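PDB 2PFZ: putative exported protein from Bordetella pertussis Tohama I, which binds pyroglutamic acid as the extracytoplasmic solute receptor of a tripartite ATP-independent periplasmic (TRAP) transport system, probably delivering it to the membrane components. Local coordinates for residues 82-87 against 293-298; 152-157 against 273-278; 55-60 against 214-219. All coordinates share one frame; numbering follows the deposited sequence.

Interaction 1 of 3, residues 82-87 against 293-298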
loop_
_atom_site.group_PDB
_atom_site.type_symbol
_atom_site.label_atom_id
_atom_site.label_comp_id
_atom_site.label_asym_id
_atom_site.label_seq_id
_atom_site.Cartn_x
_atom_site.Cartn_y
_atom_site.Cartn_z
ATOM N N PRO A 82 11.106 -6.538 1.372
ATOM C CA PRO A 82 10.635 -7.946 1.496
ATOM C C PRO A 82 11.222 -8.723 2.671
ATOM O O PRO A 82 12.348 -8.477 3.125
ATOM C CB PRO A 82 11.059 -8.617 0.168
ATOM C CG PRO A 82 12.009 -7.723 -0.466
ATOM C CD PRO A 82 11.974 -6.336 0.196
ATOM N N PHE A 83 10.419 -9.641 3.179
ATOM C CA PHE A 83 10.834 -10.546 4.246
ATOM C C PHE A 83 11.384 -9.892 5.513
ATOM O O PHE A 83 12.363 -10.339 6.097
ATOM C CB PHE A 83 11.697 -11.680 3.649
ATOM C CG PHE A 83 10.858 -12.608 2.827
ATOM C CD1 PHE A 83 10.160 -13.635 3.456
ATOM C CD2 PHE A 83 10.654 -12.384 1.477
ATOM C CE1 PHE A 83 9.316 -14.456 2.748
ATOM C CE2 PHE A 83 9.785 -13.248 0.750
ATOM C CZ PHE A 83 9.141 -14.269 1.421
ATOM N N LEU A 84 10.707 -8.819 5.905
ATOM C CA LEU A 84 10.955 -8.110 7.143
ATOM C C LEU A 84 9.726 -8.251 8.045
ATOM O O LEU A 84 9.881 -8.516 9.238
ATOM C CB LEU A 84 11.245 -6.630 6.856
ATOM C CG LEU A 84 11.463 -5.746 8.077
ATOM C CD1 LEU A 84 12.655 -6.199 8.898
ATOM C CD2 LEU A 84 11.617 -4.328 7.577
ATOM N N ALA A 85 8.516 -8.086 7.478
ATOM C CA ALA A 85 7.283 -8.224 8.230
ATOM C C ALA A 85 6.302 -8.894 7.291
ATOM O O ALA A 85 5.795 -8.279 6.344
ATOM C CB ALA A 85 6.744 -6.842 8.733
ATOM N N THR A 86 6.059 -10.179 7.536
ATOM C CA THR A 86 5.415 -11.026 6.537
ATOM C C THR A 86 4.062 -11.549 7.040
ATOM O O THR A 86 3.640 -12.647 6.701
ATOM C CB THR A 86 6.342 -12.224 6.203
ATOM O OG1 THR A 86 6.681 -12.897 7.425
ATOM C CG2 THR A 86 7.630 -11.744 5.508
ATOM N N GLY A 87 3.376 -10.751 7.844
ATOM C CA GLY A 87 2.035 -11.102 8.318
ATOM C C GLY A 87 1.394 -9.859 8.897
ATOM O O GLY A 87 2.074 -8.852 9.080
ATOM N N ALA A 293 16.880 3.344 14.425
ATOM C CA ALA A 293 15.911 3.516 15.496
ATOM C C ALA A 293 14.614 2.800 15.160
ATOM O O ALA A 293 14.045 2.143 16.025
ATOM C CB ALA A 293 15.649 4.991 15.777
ATOM N N MET A 294 14.157 2.927 13.917
ATOM C CA MET A 294 12.908 2.281 13.498
ATOM C C MET A 294 13.059 0.778 13.600
ATOM O O MET A 294 12.207 0.096 14.142
ATOM C CB MET A 294 12.537 2.680 12.072
ATOM C CG MET A 294 11.884 4.070 12.003
ATOM S SD MET A 294 11.373 4.580 10.362
ATOM C CE MET A 294 12.744 5.655 9.924
ATOM N N ILE A 295 14.166 0.264 13.085
ATOM C CA ILE A 295 14.348 -1.177 13.070
ATOM C C ILE A 295 14.486 -1.726 14.502
ATOM O O ILE A 295 13.936 -2.785 14.814
ATOM C CB ILE A 295 15.477 -1.589 12.074
ATOM C CG1 ILE A 295 15.039 -2.779 11.200
ATOM C CG2 ILE A 295 16.804 -1.757 12.776
ATOM C CD1 ILE A 295 13.942 -2.396 10.158
ATOM N N ASP A 296 15.174 -0.989 15.378
ATOM C CA ASP A 296 15.268 -1.379 16.782
ATOM C C ASP A 296 13.909 -1.408 17.449
ATOM O O ASP A 296 13.580 -2.395 18.119
ATOM C CB ASP A 296 16.251 -0.498 17.571
ATOM C CG ASP A 296 17.714 -0.715 17.161
ATOM O OD1 ASP A 296 18.041 -1.670 16.415
ATOM O OD2 ASP A 296 18.564 0.068 17.607
ATOM N N ALA A 297 13.098 -0.358 17.242
ATOM C CA ALA A 297 11.745 -0.324 17.823
ATOM C C ALA A 297 10.877 -1.456 17.307
ATOM O O ALA A 297 10.085 -2.018 18.053
ATOM C CB ALA A 297 11.053 1.029 17.578
ATOM N N TYR A 298 11.024 -1.796 16.026
ATOM C CA TYR A 298 10.257 -2.902 15.453
ATOM C C TYR A 298 10.662 -4.238 16.090
ATOM O O TYR A 298 9.817 -5.108 16.360
ATOM C CB TYR A 298 10.480 -2.952 13.946
ATOM C CG TYR A 298 9.964 -4.196 13.270
ATOM C CD1 TYR A 298 8.609 -4.540 13.342
ATOM C CD2 TYR A 298 10.822 -5.036 12.561
ATOM C CE1 TYR A 298 8.126 -5.693 12.728
ATOM C CE2 TYR A 298 10.341 -6.195 11.938
ATOM C CZ TYR A 298 8.994 -6.504 12.026
ATOM O OH TYR A 298 8.477 -7.634 11.418
#
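Y298, on the C-terminal helix 289-299, reaches across to L84 and A85 in the loop that leads into helix 88-107. Its CB sets out toward that loop, and with CG anti to the backbone N (chi1 169°) the ring is carried away from its own helix. Partway along the ring, CE2 meets the CD1 methyl of L84 at 3.8 Å, the two side chains running past each other in opposite directions. Further out, CZ lies 4.0 Å from A85 CB. The chain ends at OH, which donates a hydrogen bond of 2.7 Å to the backbone O of L84. That oxygen sits at the ring edge, near the ring plane; seen from the carbonyl, the donor is tilted 27° from the carbonyl plane, with a C=O...O angle of 130°. Tyrosine suits the place because its ring can pack against leucine while its hydroxyl bonds to a backbone carbonyl of the loop. The other leucine methyl, L84 CD2, turns to I295 CD1 at 4.0 Å, one helical turn back, so the branched leucine fills the angle between both residues. A85, small and buried, lets Y298 OH come within 3.3 Å of A85 CB. Beyond the loop, Y298 also packs on A90 and L94 of helix 88-107, while I295 leans on L280 of helix 266-287, placing the C-terminal helix against both.

Interaction 2 of 3, residues 152-157 against 273-278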
loop_
_atom_site.group_PDB
_atom_site.type_symbol
_atom_site.label_atom_id
_atom_site.label_comp_id
_atom_site.label_asym_id
_atom_site.label_seq_id
_atom_site.Cartn_x
_atom_site.Cartn_y
_atom_site.Cartn_z
ATOM N N ALA A 152 12.146 -6.180 -8.636
ATOM C CA ALA A 152 12.198 -6.749 -9.993
ATOM C C ALA A 152 13.641 -6.792 -10.488
ATOM O O ALA A 152 14.137 -7.852 -10.903
ATOM C CB ALA A 152 11.308 -5.946 -10.956
ATOM N N GLU A 153 14.341 -5.661 -10.395
ATOM C CA GLU A 153 15.707 -5.606 -10.897
ATOM C C GLU A 153 16.585 -6.603 -10.154
ATOM O O GLU A 153 17.503 -7.195 -10.738
ATOM C CB GLU A 153 16.283 -4.202 -10.767
ATOM C CG GLU A 153 15.679 -3.221 -11.766
ATOM C CD GLU A 153 16.001 -1.779 -11.422
ATOM O OE1 GLU A 153 16.787 -1.534 -10.477
ATOM O OE2 GLU A 153 15.473 -0.883 -12.104
ATOM N N LEU A 154 16.311 -6.789 -8.864
ATOM C CA LEU A 154 17.173 -7.638 -8.056
ATOM C C LEU A 154 16.944 -9.125 -8.323
ATOM O O LEU A 154 17.812 -9.932 -7.989
ATOM C CB LEU A 154 17.094 -7.302 -6.561
ATOM C CG LEU A 154 17.748 -5.969 -6.154
ATOM C CD1 LEU A 154 17.371 -5.635 -4.724
ATOM C CD2 LEU A 154 19.290 -5.931 -6.361
ATOM N N VAL A 155 15.801 -9.486 -8.913
ATOM C CA VAL A 155 15.554 -10.879 -9.287
ATOM C C VAL A 155 15.825 -11.130 -10.781
ATOM O O VAL A 155 15.619 -12.241 -11.276
ATOM C CB VAL A 155 14.134 -11.421 -8.859
ATOM C CG1 VAL A 155 13.988 -11.416 -7.338
ATOM C CG2 VAL A 155 12.972 -10.664 -9.548
ATOM N N GLY A 156 16.289 -10.091 -11.470
ATOM C CA GLY A 156 16.529 -10.138 -12.908
ATOM C C GLY A 156 15.297 -9.967 -13.770
ATOM O O GLY A 156 15.336 -10.265 -14.966
ATOM N N ALA A 157 14.190 -9.497 -13.184
ATOM C CA ALA A 157 13.003 -9.174 -13.986
ATOM C C ALA A 157 13.158 -7.781 -14.605
ATOM O O ALA A 157 14.079 -7.026 -14.249
ATOM C CB ALA A 157 11.714 -9.257 -13.156
ATOM N N THR A 273 14.298 -13.761 0.700
ATOM C CA THR A 273 14.835 -13.287 1.980
ATOM C C THR A 273 16.213 -12.659 1.771
ATOM O O THR A 273 16.510 -11.570 2.305
ATOM C CB THR A 273 14.879 -14.437 3.025
ATOM O OG1 THR A 273 13.532 -14.803 3.365
ATOM C CG2 THR A 273 15.622 -14.015 4.333
ATOM N N GLU A 274 17.044 -13.335 0.971
ATOM C CA GLU A 274 18.370 -12.803 0.636
ATOM C C GLU A 274 18.265 -11.430 -0.049
ATOM O O GLU A 274 18.992 -10.505 0.322
ATOM C CB GLU A 274 19.208 -13.816 -0.177
ATOM C CG GLU A 274 20.747 -13.592 -0.097
ATOM C CD GLU A 274 21.316 -13.734 1.329
ATOM O OE1 GLU A 274 20.550 -14.072 2.254
ATOM O OE2 GLU A 274 22.529 -13.493 1.542
ATOM N N VAL A 275 17.338 -11.294 -0.996
ATOM C CA VAL A 275 17.008 -9.993 -1.631
ATOM C C VAL A 275 16.570 -8.972 -0.578
ATOM O O VAL A 275 17.062 -7.836 -0.546
ATOM C CB VAL A 275 15.872 -10.139 -2.697
ATOM C CG1 VAL A 275 15.400 -8.763 -3.211
ATOM C CG2 VAL A 275 16.308 -11.048 -3.887
ATOM N N GLY A 276 15.661 -9.394 0.291
ATOM C CA GLY A 276 15.211 -8.558 1.413
ATOM C C GLY A 276 16.347 -8.052 2.312
ATOM O O GLY A 276 16.343 -6.880 2.697
ATOM N N LYS A 277 17.291 -8.930 2.672
ATOM C CA LYS A 277 18.425 -8.542 3.537
ATOM C C LYS A 277 19.345 -7.535 2.847
ATOM O O LYS A 277 19.814 -6.582 3.464
ATOM C CB LYS A 277 19.238 -9.748 3.995
ATOM C CG LYS A 277 18.542 -10.574 5.069
ATOM C CD LYS A 277 19.561 -11.080 6.088
ATOM C CE LYS A 277 20.110 -12.458 5.741
ATOM N NZ LYS A 277 19.300 -13.519 6.420
ATOM N N ARG A 278 19.586 -7.755 1.562
ATOM C CA ARG A 278 20.295 -6.777 0.739
ATOM C C ARG A 278 19.559 -5.431 0.741
ATOM O O ARG A 278 20.160 -4.382 0.996
ATOM C CB ARG A 278 20.426 -7.322 -0.682
ATOM C CG ARG A 278 20.839 -6.329 -1.726
ATOM C CD ARG A 278 20.080 -6.594 -3.025
ATOM N NE ARG A 278 19.740 -8.014 -3.276
ATOM C CZ ARG A 278 20.591 -8.951 -3.699
ATOM N NH1 ARG A 278 21.866 -8.652 -3.920
ATOM N NH2 ARG A 278 20.168 -10.200 -3.889
#
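L154 and V155, in the last turn of helix 146-155, pack on V275 and R278 of helix 266-287, just where the first helix closes in a Schellman motif. The sequence enters with A152, whose O accepts bonds from both V155 N and A157 N, reached from opposite faces of its carbonyl plane; the second, at 2.8 Å, wraps the chain back over the helix end. Two residues on, L154 makes the largest share of the contact. Its CG stands anti to the carbonyl carbon (chi1 -71°), which directs the isobutyl group at the other helix: CD1 approaches V275 CG1 at 4.0 Å, and both methyls press on the same side of R278 CD, CD1 at 3.3 Å. A leucine fits because its forked end can meet a valine and the aliphatic part of an arginine together. V155 CG1 touches V275 CG2 at 4.2 Å, the two side chains crossing at about a right angle, and V155 also reaches L272 of the same helix. G156 then takes a positive phi of 80°, easily adopted by glycine, and A157 touches W141 of strand 140-143. The helix end is thus held between the six-stranded sheet and helix 266-287. R278, bent at chi2 and chi3, runs alongside the leucine in the opposite direction; its NE, buried by the contact without a polar partner in the model, is 3.7 Å from L154 CD1.

Interaction 3 of 3, residues 55-60 against 214-219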
loop_
_atom_site.group_PDB
_atom_site.type_symbol
_atom_site.label_atom_id
_atom_site.label_comp_id
_atom_site.label_asym_id
_atom_site.label_seq_id
_atom_site.Cartn_x
_atom_site.Cartn_y
_atom_site.Cartn_z
ATOM N N GLN A 55 -0.143 18.297 0.141
ATOM C CA GLN A 55 0.873 19.215 0.613
ATOM C C GLN A 55 0.546 20.670 0.268
ATOM O O GLN A 55 0.764 21.573 1.096
ATOM C CB GLN A 55 2.241 18.865 0.038
ATOM C CG GLN A 55 3.351 19.689 0.645
ATOM C CD GLN A 55 4.706 19.344 0.097
ATOM O OE1 GLN A 55 5.689 19.995 0.432
ATOM N NE2 GLN A 55 4.779 18.307 -0.735
ATOM N N GLY A 56 0.049 20.893 -0.944
ATOM C CA GLY A 56 -0.233 22.257 -1.443
ATOM C C GLY A 56 -1.628 22.692 -1.040
ATOM O O GLY A 56 -2.081 23.794 -1.407
ATOM N N ASN A 57 -2.308 21.844 -0.263
ATOM C CA ASN A 57 -3.706 22.061 0.074
ATOM C C ASN A 57 -4.611 22.202 -1.155
ATOM O O ASN A 57 -5.641 22.903 -1.087
ATOM C CB ASN A 57 -3.905 23.262 1.009
ATOM C CG ASN A 57 -5.218 23.183 1.773
ATOM O OD1 ASN A 57 -5.700 22.089 2.057
ATOM N ND2 ASN A 57 -5.806 24.347 2.117
ATOM N N GLN A 58 -4.247 21.560 -2.270
ATOM C CA GLN A 58 -5.196 21.464 -3.412
ATOM C C GLN A 58 -6.340 20.497 -3.072
ATOM O O GLN A 58 -7.522 20.725 -3.432
ATOM C CB GLN A 58 -4.495 21.038 -4.707
ATOM C CG GLN A 58 -3.407 21.985 -5.211
ATOM C CD GLN A 58 -2.793 21.536 -6.529
ATOM O OE1 GLN A 58 -3.475 20.975 -7.414
ATOM N NE2 GLN A 58 -1.505 21.802 -6.687
ATOM N N ALA A 59 -5.993 19.400 -2.396
ATOM C CA ALA A 59 -6.971 18.546 -1.719
ATOM C C ALA A 59 -6.619 18.657 -0.251
ATOM O O ALA A 59 -5.449 18.650 0.067
ATOM C CB ALA A 59 -6.849 17.076 -2.210
ATOM N N GLN A 60 -7.614 18.790 0.640
ATOM C CA GLN A 60 -7.346 18.952 2.078
ATOM C C GLN A 60 -6.946 17.643 2.756
ATOM O O GLN A 60 -6.341 17.646 3.817
ATOM C CB GLN A 60 -8.573 19.524 2.796
ATOM C CG GLN A 60 -9.021 20.872 2.223
ATOM C CD GLN A 60 -10.102 20.731 1.162
ATOM O OE1 GLN A 60 -10.206 19.716 0.462
ATOM N NE2 GLN A 60 -10.925 21.760 1.046
ATOM N N LYS A 214 -2.335 20.288 7.293
ATOM C CA LYS A 214 -2.418 20.900 8.644
ATOM C C LYS A 214 -3.225 22.204 8.634
ATOM O O LYS A 214 -4.061 22.447 9.519
ATOM C CB LYS A 214 -1.018 21.225 9.204
ATOM C CG LYS A 214 -0.079 20.059 9.349
ATOM C CD LYS A 214 -0.102 19.471 10.767
ATOM C CE LYS A 214 1.157 18.676 11.118
ATOM N NZ LYS A 214 1.117 18.370 12.633
ATOM N N LYS A 215 -2.962 23.057 7.643
ATOM C CA LYS A 215 -3.700 24.336 7.531
ATOM C C LYS A 215 -5.205 24.103 7.380
ATOM O O LYS A 215 -6.010 24.796 8.009
ATOM C CB LYS A 215 -3.163 25.171 6.364
ATOM C CG LYS A 215 -1.860 25.877 6.662
ATOM C CD LYS A 215 -1.581 26.902 5.561
ATOM C CE LYS A 215 -0.118 27.321 5.574
ATOM N NZ LYS A 215 0.174 28.181 4.385
ATOM N N ALA A 216 -5.579 23.112 6.572
ATOM C CA ALA A 216 -6.992 22.771 6.375
ATOM C C ALA A 216 -7.609 22.248 7.675
ATOM O O ALA A 216 -8.763 22.564 8.008
ATOM C CB ALA A 216 -7.145 21.749 5.261
ATOM N N PHE A 217 -6.847 21.431 8.398
ATOM C CA PHE A 217 -7.292 20.862 9.672
ATOM C C PHE A 217 -7.551 21.986 10.702
ATOM O O PHE A 217 -8.594 22.004 11.393
ATOM C CB PHE A 217 -6.215 19.899 10.171
ATOM C CG PHE A 217 -6.533 19.260 11.490
ATOM C CD1 PHE A 217 -7.419 18.190 11.555
ATOM C CD2 PHE A 217 -5.937 19.729 12.660
ATOM C CE1 PHE A 217 -7.745 17.589 12.795
ATOM C CE2 PHE A 217 -6.232 19.142 13.895
ATOM C CZ PHE A 217 -7.131 18.053 13.959
ATOM N N ASP A 218 -6.585 22.903 10.771
ATOM C CA ASP A 218 -6.549 24.019 11.714
ATOM C C ASP A 218 -7.715 24.989 11.567
ATOM O O ASP A 218 -8.107 25.668 12.544
ATOM C CB ASP A 218 -5.227 24.775 11.554
ATOM C CG ASP A 218 -4.072 24.086 12.255
ATOM O OD1 ASP A 218 -4.292 23.057 12.922
ATOM O OD2 ASP A 218 -2.929 24.577 12.132
ATOM N N ALA A 219 -8.255 25.066 10.353
ATOM C CA ALA A 219 -9.387 25.935 10.058
ATOM C C ALA A 219 -10.695 25.414 10.646
ATOM O O ALA A 219 -11.660 26.175 10.782
ATOM C CB ALA A 219 -9.522 26.140 8.556
#
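A216, N57 and Q60 make this small surface contact, in which a single methyl group from helix 214-218 meets two side chains of the turn between helix 50-55 and strand 61-65. A216 gives up the largest area. Its CB points at the turn and lies 3.6 Å from Q60 CB and 3.7 Å from Q60 CG, while N57 OD1 approaches it from another direction at 3.5 Å. Alanine suits the position: the CA atoms of A216 and Q60 are 5.8 Å apart, a spacing so short that a methyl already reaches the CB and CG of Q60. No hydrogen bond crosses between the segments, so the touch is one of van der Waals packing.

N57 ends the preceding helix in a Schellman motif, with a phi of 56°; asparagine is among the residues that tolerate such a left-handed conformation best after glycine. Its CG is anti to the backbone N (chi1 -158°), which extends the carboxamide from the turn toward A216 and sets the oxygen against the methyl. Q60 contributes the aliphatic base of its side chain. A bend at chi2 (94°) leads its amide away from A216, and OE1 instead accepts a hydrogen bond from the backbone N of D4, so the polar end is used on strand 2-6 while CB and CG are left for the alanine.

W3 of that strand touches both Q60 and A216, and the Q60 backbone bonds with N213, whose OD1 in turn binds A216 N at the start of the helix. The contact therefore joins a helix-to-strand turn to a strand-to-helix junction at one end of the antiparallel pair 61-65 and 207-213, within the alpha/beta architecture of a periplasmic binding protein of the DctP family.

How the interactions relate
Interactions 1 and 2 are neighbours, their centres 17 Å apart, and they touch through F83 against T273 and P82 against G276. Helix 266-287 supplies one side of interaction 2, and helix 289-299, which follows it directly, one side of interaction 1. Interaction 3 lies apart, centred 31 Å from interaction 1 and 39 Å from interaction 2, on the opposite side of the chain's centre from the latter. Along the chain the segments come as 55-60, 82-87, 152-157, 214-219, 273-278, 293-298, so the polypeptide goes back and forth between the region of interaction 3 and that of interactions 1 and 2. None of the three includes a residue of the pyroglutamate pocket.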